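Local atomic coordinates of ATP-dependent DNA ligase (PDB entry 6NHX), a protein that seals breaks in double-stranded DNA during Ku-dependent non-homologous end joining, using ATP and releasing AMP and diphosphate. Residues A155-K159 / H160-G164. The protein carries 1 engineered substitution. Residues are numbered along the deposited sequence; the frame is centred on the assembly and turned at random.
Sequences ACSRK and HGWEG
Ser157 and Trp162 meet where helix 150-160 ends in a Schellman motif, the turn that hands the chain over to strand 164-169. The evidence is in the backbone: Trp162 N donates to Ser157 O at 3.2 Å. Gly161 N reaches Arg158 O at 2.9 Å. Gly161, the first residue to leave helical angles, takes a positive phi of 79°, a left-handed conformation for which glycine is well suited. One step earlier the ordinary helical pattern still holds, His160 N bonding to Cys156 O four residues back.

The buried hydroxyl of Ser157 ties the last turn to the start of the strand. A chi1 of 170° swings OG beside the carbonyl carbon of its own residue, from where it donates to Gly164 O at 2.8 Å, approaching from above the carbonyl plane, 53° out of it. The same OG lies 3.4 Å from Trp162 CB, so the tryptophan stem packs alongside the bond. CB of His160 sits on one face of the indole, 3.3 Å above the plane and over its centre, while Trp162 CZ2 in turn lies over one face of the imidazole, offset toward its rim. The imidazole places CD2 within 3.7 Å of Cys156 SG, an oblique approach to the ring rather than a stack.

Further out, His188 NE2 hydrogen-bonds to Ser157 OG, and Trp32 meets Trp162 edge-to-face. The turn leads toward the ATP site: Glu163, probably a manganese ligand together with Asp33, has its CB bond directed away from the helix, and Gly164 lies near the bound ATP. On the Glu163 carboxylate, OE1 forms a salt bridge with Arg277 NE.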
loop_
_atom_site.group_PDB
_atom_site.type_symbol
_atom_site.label_atom_id
_atom_site.label_comp_id
_atom_site.label_asym_id
_atom_site.label_seq_id
_atom_site.Cartn_x
_atom_site.Cartn_y
_atom_site.Cartn_z
ATOM N N ALA A 155 8.485 5.717 16.377
ATOM C CA ALA A 155 7.863 5.147 17.567
ATOM C C ALA A 155 6.402 5.558 17.655
ATOM O O ALA A 155 5.558 4.768 18.089
ATOM C CB ALA A 155 8.605 5.597 18.824
ATOM N N CYS A 156 6.090 6.787 17.253
ATOM C CA CYS A 156 4.701 7.224 17.248
ATOM C C CYS A 156 3.885 6.437 16.229
ATOM O O CYS A 156 2.781 5.956 16.530
ATOM C CB CYS A 156 4.674 8.714 16.935
ATOM S SG CYS A 156 3.038 9.423 16.953
ATOM N N SER A 157 4.422 6.277 15.022
ATOM C CA SER A 157 3.746 5.462 14.022
ATOM C C SER A 157 3.478 4.061 14.541
ATOM O O SER A 157 2.377 3.520 14.370
ATOM C CB SER A 157 4.573 5.421 12.742
ATOM O OG SER A 157 4.060 4.454 11.847
ATOM N N ARG A 158 4.470 3.443 15.183
ATOM C CA ARG A 158 4.262 2.097 15.701
ATOM C C ARG A 158 3.120 2.058 16.709
ATOM O O ARG A 158 2.281 1.147 16.668
ATOM C CB ARG A 158 5.549 1.550 16.326
ATOM C CG ARG A 158 5.473 0.078 16.650
ATOM C CD ARG A 158 6.649 -0.353 17.518
ATOM N NE ARG A 158 6.480 -1.723 18.001
ATOM C CZ ARG A 158 6.930 -2.791 17.354
ATOM N NH1 ARG A 158 6.733 -4.004 17.854
ATOM N NH2 ARG A 158 7.580 -2.649 16.207
ATOM N N LYS A 159 3.080 3.028 17.626
ATOM C CA LYS A 159 2.032 3.033 18.651
ATOM C C LYS A 159 0.649 3.138 18.026
ATOM O O LYS A 159 -0.316 2.569 18.545
ATOM C CB LYS A 159 2.225 4.177 19.652
ATOM C CG LYS A 159 3.576 4.258 20.304
ATOM C CD LYS A 159 3.955 2.933 20.930
ATOM C CE LYS A 159 5.440 2.791 20.855
ATOM N NZ LYS A 159 5.917 1.822 19.875
ATOM N N HIS A 160 0.531 3.869 16.922
ATOM C CA HIS A 160 -0.744 3.985 16.222
ATOM C C HIS A 160 -1.125 2.720 15.465
ATOM O O HIS A 160 -2.274 2.600 15.021
ATOM C CB HIS A 160 -0.680 5.145 15.224
ATOM C CG HIS A 160 -0.858 6.500 15.840
ATOM N ND1 HIS A 160 -2.025 6.889 16.466
ATOM C CD2 HIS A 160 -0.034 7.573 15.885
ATOM C CE1 HIS A 160 -1.900 8.133 16.892
ATOM N NE2 HIS A 160 -0.703 8.573 16.549
ATOM N N GLY A 161 -0.209 1.770 15.302
ATOM C CA GLY A 161 -0.494 0.624 14.466
ATOM C C GLY A 161 -0.365 0.879 12.984
ATOM O O GLY A 161 -0.819 0.055 12.177
ATOM N N TRP A 162 0.274 1.970 12.594
ATOM C CA TRP A 162 0.473 2.261 11.188
ATOM C C TRP A 162 1.581 1.386 10.603
ATOM O O TRP A 162 2.352 0.756 11.331
ATOM C CB TRP A 162 0.804 3.746 11.014
ATOM C CG TRP A 162 -0.311 4.651 11.480
ATOM C CD1 TRP A 162 -1.624 4.314 11.650
ATOM C CD2 TRP A 162 -0.195 6.026 11.851
ATOM N NE1 TRP A 162 -2.335 5.406 12.083
ATOM C CE2 TRP A 162 -1.478 6.466 12.217
ATOM C CE3 TRP A 162 0.867 6.933 11.885
ATOM C CZ2 TRP A 162 -1.729 7.775 12.636
ATOM C CZ3 TRP A 162 0.618 8.234 12.299
ATOM C CH2 TRP A 162 -0.671 8.642 12.662
ATOM N N GLU A 163 1.634 1.324 9.267
ATOM C CA GLU A 163 2.562 0.402 8.605
ATOM C C GLU A 163 4.012 0.862 8.730
ATOM O O GLU A 163 4.931 0.030 8.741
ATOM C CB GLU A 163 2.177 0.230 7.132
ATOM C CG GLU A 163 2.901 -0.935 6.426
ATOM C CD GLU A 163 2.407 -2.320 6.864
ATOM O OE1 GLU A 163 3.210 -3.278 6.849
ATOM O OE2 GLU A 163 1.226 -2.462 7.229
ATOM N N GLY A 164 4.244 2.162 8.843
ATOM C CA GLY A 164 5.599 2.678 8.833
ATOM C C GLY A 164 5.591 4.188 8.733
ATOM O O GLY A 164 4.618 4.848 9.119
#